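Separin (Saccharomyces cerevisiae, PDB 5U1T) cleaves the MCD1/SCC1 subunit of cohesin at the onset of anaphase as a caspase-like cysteine protease, and is held inactive by securin for most of the cell cycle. Local coordinates at residues K1185-I1190 / C1366-W1371; S1194-T1197 / E1201-N1204; T1217-L1222 / R1578-A1583; S1423-K1428 / D1536-S1541. All blocks are in the same frame, centred on the assembly; numbering follows the deposited sequence.

Contact 1 (K1185-I1190 / C1366-W1371); sequences KKLLSI and CHLFPW
A single methyl group, Leu1187 CD2, carries most of this contact, meeting an aliphatic side chain and an aromatic face at once. It lies 3.6 Å from Leu1368 CD1 and also hangs over one face of the Phe1369 ring, 4.1 Å from the centroid and 25° off the normal, a CH-pi contact displaced toward the CD1-CE1 side. Leu1187 reaches this place because its CG is anti to the backbone nitrogen (chi1 179°), sending the branch outward from helix 1180-1198 toward the loop that follows strand 1353-1362. Leu1187 and Leu1368 run past each other in opposite senses. Leu1188 meets Leu1368 nearly at right angles, with Leu1188 CG 4.0 Å from Leu1368 CD1, and so flanks the leucine from the next position of the helix.

The loop presents Leu1368 and Phe1369 from a type I turn, Cys1366 to Phe1369. The carbonyl of Cys1366 takes the indole nitrogen of Trp1371 (NE1 to O 2.9 Å, N-H...O angle 141°) besides a weak turn bond from Phe1369 N. Phe1369 CB in turn lies over one face of the Trp1371 ring. Arg1384 holds the carbonyl oxygens of His1367 and Phe1369, while Ile1233 of helix 1209-1237 and Phe1180 also touch the Phe1369 ring.

The contact thus joins helix 1180-1198 to a loop of the mixed sheet that contains strand 1353-1362. Polar bonds shape the loop from within, whereas its hold on the helix is apolar, resting on dispersion and the exclusion of water.

Contact 2 (S1194-T1197 / E1201-N1204); sequences SNQT and EVTN
Two consecutive helices follow one another across a short bend, which brings the CA atoms of Thr1197 and Val1202 to 6.4 Å where helix 1180-1198 ends and the short helix 1200-1203 begins. At this corner between two successive helices of the protease region, Val1202 points back at the end of the first helix. Its CG2 sits 3.4 Å from the carbonyl oxygen of Gln1196 and 3.3 Å from the amide nitrogen NE2 of the same residue, so one methyl is met by backbone and side chain together. Gln1196 gets there by a bend at its second torsion (chi2 91°), which swings the amide across the valine at about a right angle.

Two carbonyls near the end of helix 1180-1198 are polar atoms near apolar groups, and both find donors close by: Gln1196 O accepts from Ser1199 OG within the bend, and Thr1197 O from the indole NE1 of Trp1215 on helix 1209-1237. That tryptophan also packs on Thr1203, which in addition touches an apolar side chain of the other protein chain in the assembly. Thr1203 thus meets both helix 1209-1237 and the other protein chain. On the Thr1203 side, the methyl CG2 comes up to Thr1197 O at 3.6 Å.

Contact 3 (T1217-L1222 / R1578-A1583); sequences TTRYDL and RYLNGA
Leu1580 lies against Arg1219 with its CD1 methyl over one face of the guanidinium, 3.6 Å from NH2, while Asn1581 comes up at the edge of the same group. Helix 1209-1237 here packs on the loop leading into strand 1585-1589, an outer strand of the six-stranded sheet of the caspase-like protease fold. The methyl is set off from the centre of the guanidinium toward its rim, and the two side chains slant across one another. On the helix side, CD1 also touches Leu1222 CB at 3.5 Å and faces the carbonyl of Arg1219, so Leu1580 fills the groove between residues one turn apart.

The arginine can lie flat over the leucine because its chain turns at chi3 (89°), bringing the guanidinium round toward the loop. Asn1581 crosses it at about a right angle, with the amide plane turned 41° from that of the guanidinium. Bonds to other residues position both groups: Arg1219 NH2 donates to Ser1194 OG and NE to Thr1197 OG1, both on helix 1180-1198, whereas Asn1581 OD1 accepts from Thr1533 N and ND2 bonds weakly to Asp1536 OD2. The two arginine bonds probably fix the rotation of the buried guanidinium.

The loop is held from its backbone as well. Asp1223, just beyond the helical segment, accepts through OD1 from the amides of Tyr1579 and Leu1580, and Leu1580 O takes Trp1530 NE1. At the edge of the guanidinium, Arg1219 NH1 and Asn1581 ND2 stand 3.7 Å apart, a contact but not a hydrogen bond.

Contact 4 (S1423-K1428 / D1536-S1541); sequences SRTESK and DIDKFS
Thr1425 donates its hydroxyl to the carboxylate of Asp1538, OG1 to OD2 at 2.7 Å, using the lone pair of OD2 on the side of the other oxygen. The hydroxyl faces the aspartate because OG1 is anti to the carbonyl carbon (chi1 -53°), and the two side chains meet at about a right angle. The threonine methyl CG2 also packs against the carboxylate. Lys1428, one turn further on, slants past the aspartate with its chain extended: NZ is 3.9 Å from Asp1538 CB but 4.5 Å from OD2, too far for a salt bridge.

Around this pair, Arg1424 forms a salt bridge with Asp1534, and Phe1429 packs against both Asp1538 and Ser1541. Helices 1423-1436 and 1534-1548, which follow strands 1412-1416 and 1524-1528 of the six-stranded caspase-like sheet, are thus joined near their beginnings. Another protein chain of the assembly reaches the second helix, where an acidic side chain accepts from Asp1536 N.

With a hydroxyl donor and a lysine nearby, the buried Asp1538 carboxylate is probably stabilised in its charged form, so the junction rests on one direct hydrogen bond, with the lysine charge at most a longer-range aid.

Overall arrangement
Helix 1180-1198 runs through contacts 1 and 2, whose centres are 19 Å apart, and contact 3 lies close to both, 14 Å from contact 1 and 13 Å from contact 2, centre to centre. Contacts 1 and 3 share apolar packing: Ile1190 CG2 meets Leu1580 CD2 at 4.2 Å. Contact 3 approaches contact 4 through Asn1581 ND2 and Asp1536 OD2, weakly bonded at 3.3 Å. Three contacts lie near Cys1497, the active-site residue inferred by similarity: between side chains, Asn1581 of contact 3 is about 7 Å away, and Thr1197 of contact 2 and Thr1425 of contact 4 about 10 Å each. Contact 1 lies away from that site, beside the mixed sheet with strand 1353-1362.

Contact 1 (K1185-I1190 / C1366-W1371)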
loop_
_atom_site.group_PDB
_atom_site.type_symbol
_atom_site.label_atom_id
_atom_site.label_comp_id
_atom_site.label_asym_id
_atom_site.label_seq_id
_atom_site.Cartn_x
_atom_site.Cartn_y
_atom_site.Cartn_z
ATOM N N LYS A 1185 -11.030 -38.941 -17.318
ATOM C CA LYS A 1185 -10.007 -39.557 -16.485
ATOM C C LYS A 1185 -9.294 -40.728 -17.144
ATOM O O LYS A 1185 -8.073 -40.763 -17.179
ATOM C CB LYS A 1185 -10.603 -40.038 -15.171
ATOM C CG LYS A 1185 -10.307 -39.141 -14.009
ATOM C CD LYS A 1185 -10.342 -39.927 -12.708
ATOM C CE LYS A 1185 -9.261 -41.005 -12.679
ATOM N NZ LYS A 1185 -9.082 -41.594 -11.296
ATOM N N LYS A 1186 -10.051 -41.700 -17.634
ATOM C CA LYS A 1186 -9.466 -42.917 -18.188
ATOM C C LYS A 1186 -8.507 -42.606 -19.341
ATOM O O LYS A 1186 -7.431 -43.215 -19.462
ATOM C CB LYS A 1186 -10.564 -43.862 -18.654
ATOM C CG LYS A 1186 -11.092 -44.817 -17.595
ATOM C CD LYS A 1186 -12.256 -45.646 -18.168
ATOM C CE LYS A 1186 -12.625 -46.832 -17.279
ATOM N NZ LYS A 1186 -12.592 -46.467 -15.821
ATOM N N LEU A 1187 -8.909 -41.635 -20.159
ATOM C CA LEU A 1187 -8.157 -41.199 -21.329
ATOM C C LEU A 1187 -6.865 -40.474 -20.976
ATOM O O LEU A 1187 -5.797 -40.777 -21.525
ATOM C CB LEU A 1187 -9.028 -40.286 -22.193
ATOM C CG LEU A 1187 -8.370 -39.717 -23.442
ATOM C CD1 LEU A 1187 -8.133 -40.812 -24.465
ATOM C CD2 LEU A 1187 -9.208 -38.605 -24.011
ATOM N N LEU A 1188 -6.981 -39.494 -20.082
ATOM C CA LEU A 1188 -5.843 -38.728 -19.595
ATOM C C LEU A 1188 -4.797 -39.662 -18.994
ATOM O O LEU A 1188 -3.596 -39.508 -19.234
ATOM C CB LEU A 1188 -6.290 -37.690 -18.563
ATOM C CG LEU A 1188 -6.851 -36.380 -19.120
ATOM C CD1 LEU A 1188 -7.314 -35.461 -18.005
ATOM C CD2 LEU A 1188 -5.831 -35.689 -19.997
ATOM N N SER A 1189 -5.261 -40.640 -18.230
ATOM C CA SER A 1189 -4.374 -41.648 -17.692
ATOM C C SER A 1189 -3.615 -42.369 -18.825
ATOM O O SER A 1189 -2.391 -42.468 -18.775
ATOM C CB SER A 1189 -5.157 -42.639 -16.840
ATOM O OG SER A 1189 -4.495 -43.893 -16.799
ATOM N N ILE A 1190 -4.347 -42.843 -19.839
ATOM C CA ILE A 1190 -3.765 -43.473 -21.023
ATOM C C ILE A 1190 -2.793 -42.549 -21.743
ATOM O O ILE A 1190 -1.653 -42.931 -22.015
ATOM C CB ILE A 1190 -4.852 -43.907 -22.037
ATOM C CG1 ILE A 1190 -5.704 -45.057 -21.474
ATOM C CG2 ILE A 1190 -4.218 -44.309 -23.361
ATOM C CD1 ILE A 1190 -7.018 -45.260 -22.198
ATOM N N CYS A 1366 -14.076 -30.661 -24.673
ATOM C CA CYS A 1366 -14.170 -31.882 -25.464
ATOM C C CYS A 1366 -13.010 -32.084 -26.437
ATOM O O CYS A 1366 -12.937 -33.102 -27.113
ATOM C CB CYS A 1366 -15.485 -31.899 -26.249
ATOM S SG CYS A 1366 -16.984 -31.966 -25.243
ATOM N N HIS A 1367 -12.106 -31.118 -26.505
ATOM C CA HIS A 1367 -11.001 -31.172 -27.446
ATOM C C HIS A 1367 -10.129 -32.431 -27.373
ATOM O O HIS A 1367 -9.732 -32.974 -28.407
ATOM C CB HIS A 1367 -10.114 -29.968 -27.251
ATOM C CG HIS A 1367 -8.740 -30.151 -27.800
ATOM N ND1 HIS A 1367 -8.400 -29.781 -29.083
ATOM C CD2 HIS A 1367 -7.621 -30.678 -27.249
ATOM C CE1 HIS A 1367 -7.125 -30.058 -29.293
ATOM N NE2 HIS A 1367 -6.631 -30.605 -28.198
ATOM N N LEU A 1368 -9.816 -32.887 -26.165
ATOM C CA LEU A 1368 -8.894 -34.010 -26.001
ATOM C C LEU A 1368 -9.377 -35.295 -26.643
ATOM O O LEU A 1368 -8.559 -36.104 -27.061
ATOM C CB LEU A 1368 -8.605 -34.283 -24.520
ATOM C CG LEU A 1368 -9.715 -34.763 -23.570
ATOM C CD1 LEU A 1368 -9.124 -35.441 -22.318
ATOM C CD2 LEU A 1368 -10.643 -33.612 -23.174
ATOM N N PHE A 1369 -10.687 -35.509 -26.712
ATOM C CA PHE A 1369 -11.208 -36.756 -27.284
ATOM C C PHE A 1369 -10.977 -36.808 -28.791
ATOM O O PHE A 1369 -11.256 -35.852 -29.507
ATOM C CB PHE A 1369 -12.701 -36.933 -26.974
ATOM C CG PHE A 1369 -12.979 -37.359 -25.562
ATOM C CD1 PHE A 1369 -12.824 -38.685 -25.175
ATOM C CD2 PHE A 1369 -13.397 -36.425 -24.603
ATOM C CE1 PHE A 1369 -13.083 -39.085 -23.850
ATOM C CE2 PHE A 1369 -13.653 -36.816 -23.274
ATOM C CZ PHE A 1369 -13.495 -38.151 -22.905
ATOM N N PRO A 1370 -10.453 -37.935 -29.273
ATOM C CA PRO A 1370 -10.262 -38.135 -30.712
ATOM C C PRO A 1370 -11.580 -38.509 -31.388
ATOM O O PRO A 1370 -11.738 -39.639 -31.846
ATOM C CB PRO A 1370 -9.258 -39.282 -30.770
ATOM C CG PRO A 1370 -9.535 -40.068 -29.527
ATOM C CD PRO A 1370 -9.972 -39.079 -28.481
ATOM N N TRP A 1371 -12.512 -37.560 -31.440
ATOM C CA TRP A 1371 -13.853 -37.813 -31.952
ATOM C C TRP A 1371 -13.818 -38.438 -33.339
ATOM O O TRP A 1371 -14.569 -39.372 -33.637
ATOM C CB TRP A 1371 -14.675 -36.521 -31.990
ATOM C CG TRP A 1371 -14.891 -35.922 -30.649
ATOM C CD1 TRP A 1371 -14.333 -34.775 -30.170
ATOM C CD2 TRP A 1371 -15.706 -36.443 -29.594
ATOM N NE1 TRP A 1371 -14.753 -34.550 -28.897
ATOM C CE2 TRP A 1371 -15.595 -35.555 -28.513
ATOM C CE3 TRP A 1371 -16.533 -37.568 -29.461
ATOM C CZ2 TRP A 1371 -16.276 -35.754 -27.307
ATOM C CZ3 TRP A 1371 -17.209 -37.764 -28.254
ATOM C CH2 TRP A 1371 -17.071 -36.865 -27.202
#

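Contact 2 (S1194-T1197 / E1201-N1204)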
loop_
_atom_site.group_PDB
_atom_site.type_symbol
_atom_site.label_atom_id
_atom_site.label_comp_id
_atom_site.label_asym_id
_atom_site.label_seq_id
_atom_site.Cartn_x
_atom_site.Cartn_y
_atom_site.Cartn_z
ATOM N N SER A 1194 1.278 -43.144 -22.208
ATOM C CA SER A 1194 1.908 -43.217 -23.516
ATOM C C SER A 1194 2.879 -42.043 -23.722
ATOM O O SER A 1194 3.970 -42.226 -24.258
ATOM C CB SER A 1194 0.855 -43.238 -24.624
ATOM O OG SER A 1194 1.477 -43.263 -25.899
ATOM N N ASN A 1195 2.478 -40.848 -23.298
ATOM C CA ASN A 1195 3.349 -39.681 -23.392
ATOM C C ASN A 1195 4.670 -39.990 -22.717
ATOM O O ASN A 1195 5.748 -39.802 -23.293
ATOM C CB ASN A 1195 2.695 -38.457 -22.764
ATOM C CG ASN A 1195 1.920 -37.637 -23.765
ATOM O OD1 ASN A 1195 1.885 -37.961 -24.931
ATOM N ND2 ASN A 1195 1.288 -36.573 -23.306
ATOM N N GLN A 1196 4.551 -40.499 -21.496
ATOM C CA GLN A 1196 5.664 -41.003 -20.712
ATOM C C GLN A 1196 6.569 -41.976 -21.480
ATOM O O GLN A 1196 7.795 -41.827 -21.472
ATOM C CB GLN A 1196 5.119 -41.683 -19.468
ATOM C CG GLN A 1196 6.090 -42.570 -18.789
ATOM C CD GLN A 1196 6.855 -41.805 -17.764
ATOM O OE1 GLN A 1196 6.258 -41.034 -16.999
ATOM N NE2 GLN A 1196 8.184 -41.970 -17.744
ATOM N N THR A 1197 5.971 -42.963 -22.143
ATOM C CA THR A 1197 6.730 -43.985 -22.880
ATOM C C THR A 1197 7.556 -43.364 -23.995
ATOM O O THR A 1197 8.462 -43.981 -24.544
ATOM C CB THR A 1197 5.808 -45.048 -23.510
ATOM O OG1 THR A 1197 4.921 -44.414 -24.439
ATOM C CG2 THR A 1197 5.000 -45.778 -22.448
ATOM N N GLU A 1201 14.129 -39.527 -21.931
ATOM C CA GLU A 1201 14.560 -40.057 -20.639
ATOM C C GLU A 1201 14.344 -41.566 -20.586
ATOM O O GLU A 1201 15.259 -42.318 -20.248
ATOM C CB GLU A 1201 13.814 -39.386 -19.486
ATOM C CG GLU A 1201 14.625 -38.317 -18.748
ATOM C CD GLU A 1201 14.050 -37.991 -17.362
ATOM O OE1 GLU A 1201 13.261 -38.815 -16.837
ATOM O OE2 GLU A 1201 14.385 -36.917 -16.799
ATOM N N VAL A 1202 13.138 -42.001 -20.961
ATOM C CA VAL A 1202 12.774 -43.412 -20.920
ATOM C C VAL A 1202 13.403 -44.255 -22.034
ATOM O O VAL A 1202 14.012 -45.299 -21.768
ATOM C CB VAL A 1202 11.246 -43.585 -20.998
ATOM C CG1 VAL A 1202 10.878 -45.060 -21.133
ATOM C CG2 VAL A 1202 10.572 -42.954 -19.792
ATOM N N THR A 1203 13.244 -43.816 -23.280
ATOM C CA THR A 1203 13.709 -44.607 -24.416
ATOM C C THR A 1203 15.225 -44.745 -24.397
ATOM O O THR A 1203 15.754 -45.769 -24.825
ATOM C CB THR A 1203 13.258 -44.004 -25.768
ATOM O OG1 THR A 1203 13.521 -42.596 -25.786
ATOM C CG2 THR A 1203 11.762 -44.232 -25.987
ATOM N N ASN A 1204 15.897 -43.769 -23.814
ATOM C CA ASN A 1204 17.346 -43.778 -23.735
ATOM C C ASN A 1204 17.865 -44.871 -22.844
ATOM O O ASN A 1204 18.972 -45.322 -23.002
ATOM C CB ASN A 1204 17.834 -42.467 -23.152
ATOM C CG ASN A 1204 18.344 -41.509 -24.195
ATOM O OD1 ASN A 1204 18.489 -41.849 -25.353
ATOM N ND2 ASN A 1204 18.619 -40.295 -23.774
#

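Contact 3 (T1217-L1222 / R1578-A1583)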
loop_
_atom_site.group_PDB
_atom_site.type_symbol
_atom_site.label_atom_id
_atom_site.label_comp_id
_atom_site.label_asym_id
_atom_site.label_seq_id
_atom_site.Cartn_x
_atom_site.Cartn_y
_atom_site.Cartn_z
ATOM N N THR A 1217 5.198 -54.035 -25.261
ATOM C CA THR A 1217 4.056 -54.598 -24.575
ATOM C C THR A 1217 3.201 -53.479 -24.035
ATOM O O THR A 1217 1.977 -53.483 -24.216
ATOM C CB THR A 1217 4.480 -55.504 -23.434
ATOM O OG1 THR A 1217 5.022 -56.712 -23.978
ATOM C CG2 THR A 1217 3.289 -55.829 -22.553
ATOM N N THR A 1218 3.861 -52.517 -23.391
ATOM C CA THR A 1218 3.183 -51.397 -22.755
ATOM C C THR A 1218 2.434 -50.515 -23.756
ATOM O O THR A 1218 1.306 -50.107 -23.480
ATOM C CB THR A 1218 4.186 -50.518 -21.941
ATOM O OG1 THR A 1218 4.587 -51.213 -20.750
ATOM C CG2 THR A 1218 3.563 -49.181 -21.551
ATOM N N ARG A 1219 3.044 -50.218 -24.906
ATOM C CA ARG A 1219 2.393 -49.347 -25.886
ATOM C C ARG A 1219 1.257 -50.067 -26.623
ATOM O O ARG A 1219 0.213 -49.470 -26.894
ATOM C CB ARG A 1219 3.401 -48.790 -26.887
ATOM C CG ARG A 1219 4.484 -47.946 -26.257
ATOM C CD ARG A 1219 5.026 -46.935 -27.230
ATOM N NE ARG A 1219 4.263 -45.696 -27.189
ATOM C CZ ARG A 1219 3.581 -45.214 -28.219
ATOM N NH1 ARG A 1219 3.576 -45.880 -29.357
ATOM N NH2 ARG A 1219 2.908 -44.070 -28.113
ATOM N N TYR A 1220 1.441 -51.341 -26.947
ATOM C CA TYR A 1220 0.358 -52.111 -27.562
ATOM C C TYR A 1220 -0.811 -52.226 -26.576
ATOM O O TYR A 1220 -1.981 -52.302 -26.964
ATOM C CB TYR A 1220 0.844 -53.500 -27.995
ATOM C CG TYR A 1220 1.232 -53.602 -29.462
ATOM C CD1 TYR A 1220 2.528 -53.317 -29.887
ATOM C CD2 TYR A 1220 0.298 -54.015 -30.430
ATOM C CE1 TYR A 1220 2.898 -53.433 -31.242
ATOM C CE2 TYR A 1220 0.657 -54.134 -31.793
ATOM C CZ TYR A 1220 1.970 -53.832 -32.193
ATOM O OH TYR A 1220 2.331 -53.938 -33.534
ATOM N N ASP A 1221 -0.480 -52.216 -25.293
ATOM C CA ASP A 1221 -1.474 -52.305 -24.240
ATOM C C ASP A 1221 -2.214 -50.995 -24.038
ATOM O O ASP A 1221 -3.418 -50.962 -23.787
ATOM C CB ASP A 1221 -0.808 -52.711 -22.945
ATOM C CG ASP A 1221 -1.765 -53.329 -22.000
ATOM O OD1 ASP A 1221 -2.429 -52.581 -21.249
ATOM O OD2 ASP A 1221 -1.873 -54.570 -22.040
ATOM N N LEU A 1222 -1.462 -49.912 -24.124
ATOM C CA LEU A 1222 -2.021 -48.581 -24.061
ATOM C C LEU A 1222 -2.924 -48.346 -25.262
ATOM O O LEU A 1222 -3.961 -47.696 -25.145
ATOM C CB LEU A 1222 -0.897 -47.540 -24.003
ATOM C CG LEU A 1222 -0.250 -47.362 -22.635
ATOM C CD1 LEU A 1222 1.040 -46.538 -22.725
ATOM C CD2 LEU A 1222 -1.252 -46.703 -21.699
ATOM N N ARG A 1578 -2.692 -48.219 -34.201
ATOM C CA ARG A 1578 -3.773 -47.467 -34.791
ATOM C C ARG A 1578 -4.401 -46.402 -33.935
ATOM O O ARG A 1578 -5.009 -45.506 -34.462
ATOM C CB ARG A 1578 -4.830 -48.392 -35.361
ATOM C CG ARG A 1578 -4.327 -49.185 -36.551
ATOM C CD ARG A 1578 -5.406 -50.069 -37.141
ATOM N NE ARG A 1578 -4.897 -50.878 -38.236
ATOM C CZ ARG A 1578 -5.602 -51.816 -38.848
ATOM N NH1 ARG A 1578 -5.063 -52.510 -39.831
ATOM N NH2 ARG A 1578 -6.843 -52.058 -38.473
ATOM N N TYR A 1579 -4.276 -46.490 -32.625
ATOM C CA TYR A 1579 -4.862 -45.435 -31.807
ATOM C C TYR A 1579 -3.811 -44.531 -31.168
ATOM O O TYR A 1579 -3.867 -43.329 -31.375
ATOM C CB TYR A 1579 -5.791 -46.031 -30.737
ATOM C CG TYR A 1579 -6.914 -46.811 -31.363
ATOM C CD1 TYR A 1579 -6.740 -48.141 -31.708
ATOM C CD2 TYR A 1579 -8.128 -46.202 -31.675
ATOM C CE1 TYR A 1579 -7.737 -48.847 -32.320
ATOM C CE2 TYR A 1579 -9.142 -46.909 -32.283
ATOM C CZ TYR A 1579 -8.943 -48.236 -32.595
ATOM O OH TYR A 1579 -9.935 -48.982 -33.197
ATOM N N LEU A 1580 -2.865 -45.084 -30.405
ATOM C CA LEU A 1580 -1.843 -44.245 -29.754
ATOM C C LEU A 1580 -1.154 -43.293 -30.740
ATOM O O LEU A 1580 -0.836 -42.161 -30.387
ATOM C CB LEU A 1580 -0.779 -45.094 -29.044
ATOM C CG LEU A 1580 -1.084 -45.718 -27.679
ATOM C CD1 LEU A 1580 0.188 -46.231 -27.028
ATOM C CD2 LEU A 1580 -1.832 -44.763 -26.744
ATOM N N ASN A 1581 -0.952 -43.749 -31.977
ATOM C CA ASN A 1581 -0.374 -42.901 -33.014
ATOM C C ASN A 1581 -1.397 -42.419 -34.047
ATOM O O ASN A 1581 -1.494 -41.210 -34.303
ATOM C CB ASN A 1581 0.771 -43.638 -33.706
ATOM C CG ASN A 1581 2.069 -43.557 -32.919
ATOM O OD1 ASN A 1581 2.451 -42.491 -32.448
ATOM N ND2 ASN A 1581 2.743 -44.690 -32.767
ATOM N N GLY A 1582 -2.168 -43.354 -34.614
ATOM C CA GLY A 1582 -3.151 -43.055 -35.652
ATOM C C GLY A 1582 -4.327 -42.143 -35.284
ATOM O O GLY A 1582 -4.903 -41.491 -36.160
ATOM N N ALA A 1583 -4.692 -42.096 -34.001
ATOM C CA ALA A 1583 -5.799 -41.253 -33.550
ATOM C C ALA A 1583 -5.314 -39.873 -33.137
ATOM O O ALA A 1583 -6.111 -38.993 -32.809
ATOM C CB ALA A 1583 -6.543 -41.914 -32.392
#

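Contact 4 (S1423-K1428 / D1536-S1541)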
loop_
_atom_site.group_PDB
_atom_site.type_symbol
_atom_site.label_atom_id
_atom_site.label_comp_id
_atom_site.label_asym_id
_atom_site.label_seq_id
_atom_site.Cartn_x
_atom_site.Cartn_y
_atom_site.Cartn_z
ATOM N N SER A 1423 16.774 -38.426 -36.185
ATOM C CA SER A 1423 17.667 -38.525 -37.320
ATOM C C SER A 1423 17.155 -39.463 -38.409
ATOM O O SER A 1423 17.533 -39.325 -39.576
ATOM C CB SER A 1423 19.052 -38.940 -36.829
ATOM O OG SER A 1423 19.590 -37.915 -35.987
ATOM N N ARG A 1424 16.283 -40.398 -38.040
ATOM C CA ARG A 1424 15.677 -41.321 -39.014
ATOM C C ARG A 1424 14.596 -40.594 -39.801
ATOM O O ARG A 1424 14.379 -40.848 -40.989
ATOM C CB ARG A 1424 15.081 -42.543 -38.302
ATOM C CG ARG A 1424 14.823 -43.795 -39.157
ATOM C CD ARG A 1424 14.337 -44.946 -38.252
ATOM N NE ARG A 1424 14.906 -44.827 -36.900
ATOM C CZ ARG A 1424 14.202 -44.618 -35.782
ATOM N NH1 ARG A 1424 14.821 -44.510 -34.606
ATOM N NH2 ARG A 1424 12.887 -44.526 -35.838
ATOM N N THR A 1425 13.906 -39.697 -39.103
ATOM C CA THR A 1425 12.914 -38.836 -39.722
ATOM C C THR A 1425 13.618 -37.967 -40.749
ATOM O O THR A 1425 13.160 -37.838 -41.887
ATOM C CB THR A 1425 12.189 -37.947 -38.693
ATOM O OG1 THR A 1425 11.659 -38.762 -37.645
ATOM C CG2 THR A 1425 11.070 -37.168 -39.363
ATOM N N GLU A 1426 14.740 -37.380 -40.344
ATOM C CA GLU A 1426 15.514 -36.583 -41.277
ATOM C C GLU A 1426 15.864 -37.414 -42.500
ATOM O O GLU A 1426 15.689 -36.949 -43.614
ATOM C CB GLU A 1426 16.778 -36.031 -40.639
ATOM C CG GLU A 1426 17.498 -35.044 -41.553
ATOM C CD GLU A 1426 18.764 -34.465 -40.935
ATOM O OE1 GLU A 1426 18.680 -33.454 -40.202
ATOM O OE2 GLU A 1426 19.846 -35.030 -41.183
ATOM N N SER A 1427 16.312 -38.650 -42.284
ATOM C CA SER A 1427 16.666 -39.547 -43.393
ATOM C C SER A 1427 15.528 -39.724 -44.382
ATOM O O SER A 1427 15.746 -39.691 -45.596
ATOM C CB SER A 1427 17.084 -40.929 -42.880
ATOM O OG SER A 1427 18.100 -40.844 -41.898
ATOM N N LYS A 1428 14.318 -39.916 -43.862
ATOM C CA LYS A 1428 13.166 -40.193 -44.712
ATOM C C LYS A 1428 12.767 -39.011 -45.581
ATOM O O LYS A 1428 12.451 -39.187 -46.753
ATOM C CB LYS A 1428 11.957 -40.624 -43.876
ATOM C CG LYS A 1428 12.142 -41.965 -43.192
ATOM C CD LYS A 1428 10.941 -42.346 -42.359
ATOM C CE LYS A 1428 11.147 -43.707 -41.705
ATOM N NZ LYS A 1428 9.983 -44.092 -40.858
ATOM N N ASP A 1536 6.096 -44.659 -36.894
ATOM C CA ASP A 1536 4.671 -44.715 -37.217
ATOM C C ASP A 1536 4.123 -43.394 -37.746
ATOM O O ASP A 1536 3.340 -43.369 -38.697
ATOM C CB ASP A 1536 3.880 -45.138 -35.986
ATOM C CG ASP A 1536 3.300 -46.505 -36.121
ATOM O OD1 ASP A 1536 3.642 -47.212 -37.100
ATOM O OD2 ASP A 1536 2.491 -46.870 -35.244
ATOM N N ILE A 1537 4.526 -42.295 -37.116
ATOM C CA ILE A 1537 3.977 -40.996 -37.468
ATOM C C ILE A 1537 4.507 -40.579 -38.834
ATOM O O ILE A 1537 3.788 -39.965 -39.629
ATOM C CB ILE A 1537 4.304 -39.915 -36.396
ATOM C CG1 ILE A 1537 3.556 -38.610 -36.692
ATOM C CG2 ILE A 1537 5.809 -39.672 -36.284
ATOM C CD1 ILE A 1537 2.061 -38.755 -36.722
ATOM N N ASP A 1538 5.759 -40.945 -39.110
ATOM C CA ASP A 1538 6.380 -40.645 -40.389
ATOM C C ASP A 1538 5.788 -41.493 -41.502
ATOM O O ASP A 1538 5.718 -41.033 -42.639
ATOM C CB ASP A 1538 7.885 -40.845 -40.313
ATOM C CG ASP A 1538 8.562 -39.772 -39.499
ATOM O OD1 ASP A 1538 7.906 -38.742 -39.206
ATOM O OD2 ASP A 1538 9.753 -39.957 -39.153
ATOM N N LYS A 1539 5.369 -42.722 -41.178
ATOM C CA LYS A 1539 4.547 -43.518 -42.091
ATOM C C LYS A 1539 3.316 -42.682 -42.459
ATOM O O LYS A 1539 3.018 -42.493 -43.636
ATOM C CB LYS A 1539 4.114 -44.858 -41.469
ATOM C CG LYS A 1539 5.101 -46.023 -41.586
ATOM C CD LYS A 1539 4.364 -47.371 -41.438
ATOM C CE LYS A 1539 5.229 -48.590 -41.811
ATOM N NZ LYS A 1539 6.372 -48.803 -40.862
ATOM N N PHE A 1540 2.634 -42.157 -41.444
ATOM C CA PHE A 1540 1.429 -41.364 -41.648
ATOM C C PHE A 1540 1.705 -40.106 -42.467
ATOM O O PHE A 1540 0.969 -39.791 -43.396
ATOM C CB PHE A 1540 0.795 -41.000 -40.289
ATOM C CG PHE A 1540 -0.303 -39.971 -40.379
ATOM C CD1 PHE A 1540 -1.588 -40.340 -40.731
ATOM C CD2 PHE A 1540 -0.046 -38.636 -40.119
ATOM C CE1 PHE A 1540 -2.594 -39.395 -40.826
ATOM C CE2 PHE A 1540 -1.042 -37.688 -40.212
ATOM C CZ PHE A 1540 -2.313 -38.063 -40.563
ATOM N N SER A 1541 2.756 -39.382 -42.118
ATOM C CA SER A 1541 3.110 -38.166 -42.845
ATOM C C SER A 1541 3.383 -38.436 -44.321
ATOM O O SER A 1541 2.861 -37.733 -45.191
ATOM C CB SER A 1541 4.333 -37.505 -42.216
ATOM O OG SER A 1541 4.067 -37.167 -40.873
#